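Local structure of conserved hypothetical protein (Pseudomonas aeruginosa, 1YLL) at residues D[134-139]-D[177-182]; D[140-145]-D[192-197]. The protein is of unknown function but belongs to the HutD family in the cupin superfamily and is possibly linked to histidine utilisation. One frame throughout, in Å; residues are numbered along the deposited sequence.

Interaction 1. Residues D[134-139]-D[177-182]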
ATOM      1  N   ASP D 134      -1.361  -7.368  10.587  1.00 16.34           N
ATOM      2  CA  ASP D 134      -2.250  -7.804   9.525  1.00 14.84           C
ATOM      3  C   ASP D 134      -2.972  -9.080   9.936  1.00 13.18           C
ATOM      4  O   ASP D 134      -2.569  -9.766  10.885  1.00 13.89           O
ATOM      5  CB  ASP D 134      -1.462  -8.089   8.227  1.00 15.85           C
ATOM      6  CG  ASP D 134      -0.662  -9.392   8.279  1.00 16.64           C
ATOM      7  OD1 ASP D 134       0.183  -9.568   9.182  1.00 20.91           O
ATOM      8  OD2 ASP D 134      -0.882 -10.253   7.403  1.00 21.95           O
ATOM      9  N   TRP D 135      -4.069  -9.375   9.247  1.00 15.36           N
ATOM     10  CA  TRP D 135      -4.781 -10.619   9.486  1.00 12.58           C
ATOM     11  C   TRP D 135      -5.531 -10.943   8.205  1.00 14.09           C
ATOM     12  O   TRP D 135      -5.637 -10.094   7.309  1.00 13.76           O
ATOM     13  CB  TRP D 135      -5.784 -10.482  10.660  1.00 12.75           C
ATOM     14  CG  TRP D 135      -7.035  -9.705  10.386  1.00 12.65           C
ATOM     15  CD1 TRP D 135      -8.210 -10.212   9.915  1.00 12.42           C
ATOM     16  CD2 TRP D 135      -7.237  -8.302  10.568  1.00 12.77           C
ATOM     17  NE1 TRP D 135      -9.147  -9.199   9.798  1.00 14.61           N
ATOM     18  CE2 TRP D 135      -8.574  -8.020  10.195  1.00 15.32           C
ATOM     19  CE3 TRP D 135      -6.418  -7.250  11.012  1.00 14.57           C
ATOM     20  CZ2 TRP D 135      -9.119  -6.730  10.255  1.00 15.21           C
ATOM     21  CZ3 TRP D 135      -6.970  -5.950  11.069  1.00 14.57           C
ATOM     22  CH2 TRP D 135      -8.306  -5.716  10.692  1.00 13.54           C
ATOM     23  N   HIS D 136      -5.980 -12.190   8.094  1.00 12.29           N
ATOM     24  CA  HIS D 136      -6.796 -12.613   6.957  1.00 12.52           C
ATOM     25  C   HIS D 136      -8.149 -12.987   7.532  1.00 15.28           C
ATOM     26  O   HIS D 136      -8.211 -13.650   8.558  1.00 13.64           O
ATOM     27  CB  HIS D 136      -6.219 -13.848   6.257  1.00 13.45           C
ATOM     28  CG  HIS D 136      -4.949 -13.584   5.515  1.00 14.17           C
ATOM     29  ND1 HIS D 136      -4.866 -13.544   4.130  1.00 18.28           N
ATOM     30  CD2 HIS D 136      -3.696 -13.365   5.971  1.00 12.42           C
ATOM     31  CE1 HIS D 136      -3.612 -13.311   3.771  1.00 12.98           C
ATOM     32  NE2 HIS D 136      -2.884 -13.198   4.865  1.00 18.02           N
ATOM     33  N   GLY D 137      -9.231 -12.587   6.881  1.00 11.29           N
ATOM     34  CA  GLY D 137     -10.534 -12.970   7.412  1.00 14.99           C
ATOM     35  C   GLY D 137     -11.580 -13.027   6.328  1.00 15.60           C
ATOM     36  O   GLY D 137     -11.446 -12.355   5.332  1.00 15.81           O
ATOM     37  N   THR D 138     -12.628 -13.813   6.521  0.50 16.85           N
ATOM     38  CA  THR D 138     -13.667 -13.904   5.506  0.50 16.88           C
ATOM     39  C   THR D 138     -14.911 -13.088   5.840  0.50 18.44           C
ATOM     40  O   THR D 138     -15.867 -13.070   5.067  0.50 18.14           O
ATOM     41  CB  THR D 138     -14.096 -15.364   5.284  0.51 15.98           C
ATOM     42  OG1 THR D 138     -15.158 -15.422   4.324  0.24 18.55           O
ATOM     43  CG2 THR D 138     -14.559 -15.963   6.571  0.80 13.64           C
ATOM     44  N   ALA D 139     -14.906 -12.404   6.978  1.00 18.18           N
ATOM     45  CA  ALA D 139     -16.072 -11.613   7.373  1.00 18.30           C
ATOM     46  C   ALA D 139     -16.519 -10.698   6.257  1.00 19.08           C
ATOM     47  O   ALA D 139     -15.696 -10.032   5.601  1.00 20.73           O
ATOM     48  CB  ALA D 139     -15.768 -10.790   8.624  1.00 17.15           C
ATOM     49  N   LEU D 177     -11.931 -14.525   1.213  1.00 20.39           N
ATOM     50  CA  LEU D 177     -10.863 -14.234   2.163  1.00 18.39           C
ATOM     51  C   LEU D 177     -10.196 -12.885   1.864  1.00 18.90           C
ATOM     52  O   LEU D 177      -9.719 -12.625   0.741  1.00 20.63           O
ATOM     53  CB  LEU D 177      -9.836 -15.365   2.091  1.00 18.82           C
ATOM     54  CG  LEU D 177      -9.149 -16.105   3.248  1.00 27.16           C
ATOM     55  CD1 LEU D 177      -7.675 -16.192   2.924  1.00 21.98           C
ATOM     56  CD2 LEU D 177      -9.404 -15.497   4.631  1.00 20.92           C
ATOM     57  N   GLN D 178     -10.139 -12.031   2.881  1.00 16.22           N
ATOM     58  CA  GLN D 178      -9.545 -10.712   2.768  1.00 16.11           C
ATOM     59  C   GLN D 178      -8.257 -10.591   3.550  1.00 17.87           C
ATOM     60  O   GLN D 178      -8.138 -11.128   4.664  1.00 17.87           O
ATOM     61  CB  GLN D 178     -10.514  -9.641   3.297  1.00 18.00           C
ATOM     62  CG  GLN D 178     -11.964  -9.745   2.777  1.00 18.12           C
ATOM     63  CD  GLN D 178     -12.064  -9.545   1.257  1.00 23.14           C
ATOM     64  OE1 GLN D 178     -12.891 -10.181   0.586  1.00 26.95           O
ATOM     65  NE2 GLN D 178     -11.236  -8.672   0.721  1.00 21.14           N
ATOM     66  N   HIS D 179      -7.298  -9.864   2.997  1.00 17.28           N
ATOM     67  CA  HIS D 179      -6.044  -9.637   3.689  1.00 17.29           C
ATOM     68  C   HIS D 179      -5.995  -8.172   4.099  1.00 16.74           C
ATOM     69  O   HIS D 179      -5.887  -7.270   3.266  1.00 16.43           O
ATOM     70  CB  HIS D 179      -4.827  -9.983   2.811  1.00 18.17           C
ATOM     71  CG  HIS D 179      -3.534  -9.891   3.549  1.00 20.81           C
ATOM     72  ND1 HIS D 179      -2.310  -9.875   2.914  1.00 24.34           N
ATOM     73  CD2 HIS D 179      -3.273  -9.782   4.876  1.00 20.29           C
ATOM     74  CE1 HIS D 179      -1.350  -9.755   3.818  1.00 26.22           C
ATOM     75  NE2 HIS D 179      -1.909  -9.698   5.017  1.00 23.14           N
ATOM     76  N   TRP D 180      -6.123  -7.933   5.399  1.00 14.48           N
ATOM     77  CA  TRP D 180      -6.116  -6.588   5.959  1.00 14.47           C
ATOM     78  C   TRP D 180      -4.798  -6.254   6.639  1.00 15.84           C
ATOM     79  O   TRP D 180      -4.306  -7.040   7.451  1.00 14.81           O
ATOM     80  CB  TRP D 180      -7.217  -6.445   7.033  1.00 15.38           C
ATOM     81  CG  TRP D 180      -8.601  -6.576   6.529  1.00 13.04           C
ATOM     82  CD1 TRP D 180      -9.407  -7.683   6.576  1.00 17.30           C
ATOM     83  CD2 TRP D 180      -9.375  -5.537   5.938  1.00 16.51           C
ATOM     84  NE1 TRP D 180     -10.636  -7.386   6.056  1.00 15.33           N
ATOM     85  CE2 TRP D 180     -10.646  -6.075   5.654  1.00 15.11           C
ATOM     86  CE3 TRP D 180      -9.110  -4.195   5.622  1.00 14.92           C
ATOM     87  CZ2 TRP D 180     -11.666  -5.316   5.066  1.00 20.07           C
ATOM     88  CZ3 TRP D 180     -10.140  -3.426   5.031  1.00 17.42           C
ATOM     89  CH2 TRP D 180     -11.389  -3.995   4.767  1.00 17.67           C
ATOM     90  N   ARG D 181      -4.249  -5.071   6.354  1.00 15.93           N
ATOM     91  CA  ARG D 181      -3.005  -4.651   6.979  1.00 15.97           C
ATOM     92  C   ARG D 181      -3.130  -3.227   7.507  1.00 15.63           C
ATOM     93  O   ARG D 181      -3.617  -2.352   6.808  1.00 18.48           O
ATOM     94  CB  ARG D 181      -1.832  -4.735   5.995  1.00 19.89           C
ATOM     95  CG  ARG D 181      -0.503  -4.332   6.669  1.00 24.13           C
ATOM     96  CD  ARG D 181       0.673  -4.329   5.692  1.00 31.44           C
ATOM     97  NE  ARG D 181       0.853  -5.619   5.049  1.00 38.00           N
ATOM     98  CZ  ARG D 181       1.227  -6.730   5.680  1.00 40.98           C
ATOM     99  NH1 ARG D 181       1.473  -6.711   6.986  1.00 44.05           N
ATOM    100  NH2 ARG D 181       1.344  -7.866   5.002  1.00 42.90           N
ATOM    101  N   LEU D 182      -2.723  -2.999   8.750  1.00 15.26           N
ATOM    102  CA  LEU D 182      -2.791  -1.667   9.321  1.00 15.63           C
ATOM    103  C   LEU D 182      -1.374  -1.240   9.641  1.00 16.16           C
ATOM    104  O   LEU D 182      -0.546  -2.049  10.067  1.00 14.99           O
ATOM    105  CB  LEU D 182      -3.581  -1.669  10.625  1.00 17.26           C
ATOM    106  CG  LEU D 182      -4.971  -2.297  10.538  1.00 17.47           C
ATOM    107  CD1 LEU D 182      -5.571  -2.270  11.936  1.00 19.81           C
ATOM    108  CD2 LEU D 182      -5.839  -1.575   9.584  1.00 20.34           C
TER
HETATM  109  O   HOH W   1       1.367 -11.149   5.977  1.00 24.66           O
HETATM  110  O   HOH W   2     -12.766  -9.736   6.143  1.00 20.75           O
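With CG wedged between the backbone N and the carbonyl carbon (chi1 74°), the carboxylate of Asp134 is brought to His179, whose ring swings back toward it because its own CG stands anti to the backbone N (chi1 -174°). His179 NE2 donates to Asp134 OD2 over 2.7 Å, reaching the anti side of the oxygen somewhat out of the carboxylate plane. Water 1 donates to the same OD2, so two bonds grip that oxygen. Arg181 runs alongside Asp134, with one guanidinium face laid on CB; its ion pair, NH1 to Asp134 OD1, is long at 3.8 Å. The His136 ring stacks on His179 in an offset, nearly parallel pair, centroids 4.0 Å apart. Strands 134-137 and 178-182 form an antiparallel ladder in the C-terminal of the two cupin-like halves, and these polar side chains share one face of it. On the other face, Trp180 CB sits over the six-membered ring of Trp135, a CH-pi contact 3.7 Å from the centroid, while the two indoles, planes 26° apart, are too offset to stack well. Leu182 CD1 meets the rim of Trp135 at CZ3. Backbone bonds pair Trp135 with Trp180 and Gly137 with Gln178; water 2 links Trp180 NE1 to Ala139 O. Strand 132-137 is outermost in its sheet within the chain; His136 and Gly137 pair with an antiparallel strand of a second subunit, whose Arg123 makes a cation-pi contact with Trp135.

Interaction 2. Residues D[140-145]-D[192-197]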
ATOM      1  N   SER D 140     -17.832 -10.647   6.081  1.00 19.43           N
ATOM      2  CA  SER D 140     -18.439  -9.824   5.047  1.00 21.47           C
ATOM      3  C   SER D 140     -18.491  -8.364   5.454  1.00 19.73           C
ATOM      4  O   SER D 140     -18.493  -7.481   4.605  1.00 19.37           O
ATOM      5  CB  SER D 140     -19.847 -10.320   4.753  1.00 24.47           C
ATOM      6  OG  SER D 140     -20.668 -10.203   5.890  1.00 32.16           O
ATOM      7  N   THR D 141     -18.565  -8.106   6.761  1.00 17.18           N
ATOM      8  CA  THR D 141     -18.571  -6.721   7.216  1.00 17.39           C
ATOM      9  C   THR D 141     -17.439  -6.458   8.197  1.00 16.28           C
ATOM     10  O   THR D 141     -17.233  -7.250   9.124  1.00 16.93           O
ATOM     11  CB  THR D 141     -19.899  -6.363   7.897  1.00 20.02           C
ATOM     12  OG1 THR D 141     -20.944  -6.325   6.912  1.00 24.24           O
ATOM     13  CG2 THR D 141     -19.803  -4.985   8.574  1.00 18.28           C
ATOM     14  N   LEU D 142     -16.671  -5.400   7.949  1.00 14.70           N
ATOM     15  CA  LEU D 142     -15.610  -4.999   8.865  1.00 15.58           C
ATOM     16  C   LEU D 142     -15.780  -3.530   9.262  1.00 15.25           C
ATOM     17  O   LEU D 142     -15.906  -2.656   8.416  1.00 15.46           O
ATOM     18  CB  LEU D 142     -14.194  -5.211   8.278  1.00 15.36           C
ATOM     19  CG  LEU D 142     -13.071  -4.497   9.082  1.00 16.95           C
ATOM     20  CD1 LEU D 142     -12.905  -5.158  10.450  1.00 18.44           C
ATOM     21  CD2 LEU D 142     -11.736  -4.538   8.364  1.00 15.55           C
ATOM     22  N   LEU D 143     -15.821  -3.264  10.567  1.00 12.81           N
ATOM     23  CA  LEU D 143     -15.869  -1.903  11.049  1.00 13.91           C
ATOM     24  C   LEU D 143     -14.531  -1.782  11.792  1.00 13.43           C
ATOM     25  O   LEU D 143     -14.230  -2.571  12.692  1.00 14.92           O
ATOM     26  CB  LEU D 143     -17.043  -1.709  12.022  1.00 14.54           C
ATOM     27  CG  LEU D 143     -18.401  -2.032  11.401  1.00 19.81           C
ATOM     28  CD1 LEU D 143     -19.483  -2.111  12.472  1.00 22.55           C
ATOM     29  CD2 LEU D 143     -18.696  -0.959  10.372  1.00 23.26           C
ATOM     30  N   LEU D 144     -13.687  -0.829  11.397  1.00 11.46           N
ATOM     31  CA  LEU D 144     -12.384  -0.694  12.054  1.00 13.78           C
ATOM     32  C   LEU D 144     -12.318   0.714  12.647  1.00 14.75           C
ATOM     33  O   LEU D 144     -12.174   1.697  11.924  1.00 13.63           O
ATOM     34  CB  LEU D 144     -11.255  -0.925  11.024  1.00 13.05           C
ATOM     35  CG  LEU D 144      -9.829  -1.085  11.528  1.00 17.71           C
ATOM     36  CD1 LEU D 144      -9.370   0.197  12.165  1.00 19.70           C
ATOM     37  CD2 LEU D 144      -9.724  -2.239  12.538  1.00 16.49           C
ATOM     38  N   PHE D 145     -12.481   0.799  13.966  1.00 13.01           N
ATOM     39  CA  PHE D 145     -12.530   2.067  14.673  1.00 13.66           C
ATOM     40  C   PHE D 145     -11.164   2.442  15.215  1.00 13.16           C
ATOM     41  O   PHE D 145     -10.533   1.628  15.852  1.00 12.69           O
ATOM     42  CB  PHE D 145     -13.490   1.928  15.850  1.00 14.15           C
ATOM     43  CG  PHE D 145     -13.557   3.148  16.734  1.00 11.21           C
ATOM     44  CD1 PHE D 145     -14.307   4.249  16.360  1.00 12.88           C
ATOM     45  CD2 PHE D 145     -12.873   3.165  17.961  1.00 13.57           C
ATOM     46  CE1 PHE D 145     -14.393   5.369  17.194  1.00 13.27           C
ATOM     47  CE2 PHE D 145     -12.955   4.286  18.814  1.00 14.69           C
ATOM     48  CZ  PHE D 145     -13.701   5.369  18.438  1.00 14.10           C
ATOM     49  N   ALA D 192     -11.300  -3.690  16.026  1.00 12.26           N
ATOM     50  CA  ALA D 192     -11.723  -4.381  14.822  1.00  9.85           C
ATOM     51  C   ALA D 192     -13.018  -5.113  15.158  1.00 11.19           C
ATOM     52  O   ALA D 192     -13.008  -5.998  16.015  1.00 11.76           O
ATOM     53  CB  ALA D 192     -10.658  -5.372  14.410  1.00 13.39           C
ATOM     54  N   VAL D 193     -14.092  -4.754  14.463  1.00 11.22           N
ATOM     55  CA  VAL D 193     -15.406  -5.387  14.672  1.00 10.98           C
ATOM     56  C   VAL D 193     -15.785  -6.101  13.362  1.00 11.13           C
ATOM     57  O   VAL D 193     -15.843  -5.454  12.320  1.00 13.61           O
ATOM     58  CB  VAL D 193     -16.467  -4.332  15.012  1.00 12.78           C
ATOM     59  CG1 VAL D 193     -17.848  -4.999  15.137  1.00 14.64           C
ATOM     60  CG2 VAL D 193     -16.128  -3.692  16.353  1.00 14.40           C
ATOM     61  N   GLU D 194     -16.032  -7.413  13.412  1.00 10.90           N
ATOM     62  CA  GLU D 194     -16.379  -8.147  12.194  1.00 12.55           C
ATOM     63  C   GLU D 194     -17.731  -8.786  12.410  1.00 13.82           C
ATOM     64  O   GLU D 194     -18.005  -9.313  13.491  1.00 14.21           O
ATOM     65  CB  GLU D 194     -15.277  -9.177  11.862  1.00 15.03           C
ATOM     66  CG  GLU D 194     -13.937  -8.439  11.652  1.00 19.28           C
ATOM     67  CD  GLU D 194     -12.689  -9.305  11.729  1.00 25.05           C
ATOM     68  OE1 GLU D 194     -11.683  -8.867  12.388  1.00 26.21           O
ATOM     69  OE2 GLU D 194     -12.704 -10.389  11.115  1.00 24.76           O
ATOM     70  N   LEU D 195     -18.566  -8.702  11.384  1.00 14.91           N
ATOM     71  CA  LEU D 195     -19.915  -9.241  11.439  1.00 14.99           C
ATOM     72  C   LEU D 195     -20.181 -10.073  10.184  1.00 18.84           C
ATOM     73  O   LEU D 195     -19.629  -9.803   9.119  1.00 17.90           O
ATOM     74  CB  LEU D 195     -20.922  -8.078  11.485  1.00 17.87           C
ATOM     75  CG  LEU D 195     -20.879  -7.233  12.773  1.00 16.75           C
ATOM     76  CD1 LEU D 195     -21.089  -5.755  12.475  1.00 14.31           C
ATOM     77  CD2 LEU D 195     -21.971  -7.712  13.693  1.00 20.08           C
ATOM     78  N   ASP D 196     -21.003 -11.100  10.348  1.00 19.25           N
ATOM     79  CA  ASP D 196     -21.437 -11.936   9.236  1.00 20.26           C
ATOM     80  C   ASP D 196     -22.916 -12.137   9.437  1.00 20.91           C
ATOM     81  O   ASP D 196     -23.395 -12.201  10.566  1.00 23.76           O
ATOM     82  CB  ASP D 196     -20.717 -13.263   9.226  1.00 22.00           C
ATOM     83  CG  ASP D 196     -19.424 -13.193   8.451  1.00 25.59           C
ATOM     84  OD1 ASP D 196     -19.478 -12.780   7.272  1.00 26.23           O
ATOM     85  OD2 ASP D 196     -18.381 -13.558   9.023  1.00 28.00           O
ATOM     86  N   SER D 197     -23.631 -12.232   8.326  1.00 19.65           N
ATOM     87  CA  SER D 197     -25.079 -12.357   8.344  1.00 20.83           C
ATOM     88  C   SER D 197     -25.589 -13.774   8.225  1.00 21.15           C
ATOM     89  O   SER D 197     -25.009 -14.603   7.525  1.00 22.63           O
ATOM     90  CB  SER D 197     -25.680 -11.551   7.200  1.00 23.10           C
ATOM     91  OG  SER D 197     -25.269 -10.196   7.274  1.00 30.75           O
TER
HETATM   92  O   HOH W   3     -21.917 -12.472   5.824  1.00 35.38           O
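Ala192 opens the contact, its CB 3.8 Å from Leu144 CD2; with CG anti to the backbone N (chi1 -169°), Leu144 carries CD2 back across to the neighbouring strand. Val193 and Leu143 form a hydrogen-bonded pair: Leu143 N donates to Val193 O at 2.8 Å, almost straight (176°), Val193 N returns the bond to Leu143 O, and the two CB atoms face each other on the side of the sheet turned toward Trp42 and Leu44. Glu194 lies beside Leu142 and points the same way, CG 3.6 Å from Leu142 CD1, while its carboxylate reaches a salt bridge with Arg123 of a second subunit. Strands 141-145 and 192-197 are inner neighbours in the five-stranded antiparallel sheet of a barrel consistent with the cupin superfamily, flanked by 168-171 beyond the first and 120-129 beyond the second. Leu195 exchanges two backbone bonds with Thr141, and its CD1 packs 4.0 Å from Leu143 CD1, a diagonal contact that continues the apolar face. Asp196 then takes over from the ladder with its side chain: Ser140 N donates to OD1 at 2.9 Å, arriving from above the carboxylate plane, so the carboxylate ties down the residue just ahead of the partner strand. Ser197 N donates to water 3, which in turn donates to Asp196 OD1 and lies 2.6 Å from Ser140 OG.

Both contacts are antiparallel ladders, and the chain runs from interaction 1 into interaction 2 twice: strand 132-137 leads into 141-146, and 178-184 into 187-197, so their segments alternate in sequence. Interaction 2 is buried in the interior of its sheet, its centre about 10 Å from that of the chain, and is largely aliphatic, with polar groups gathered at one end. Interaction 1, partly buried, has its centre about 18 Å from that of the chain, at the edge of a sheet that a second subunit extends, and mixes histidines, charges and tryptophans. The two touch where Trp180 CE2 packs 3.3 Å from Leu142 CD2. Both meet the second subunit, interaction 1 partly by strand pairing, interaction 2 through arginine side chains of that subunit.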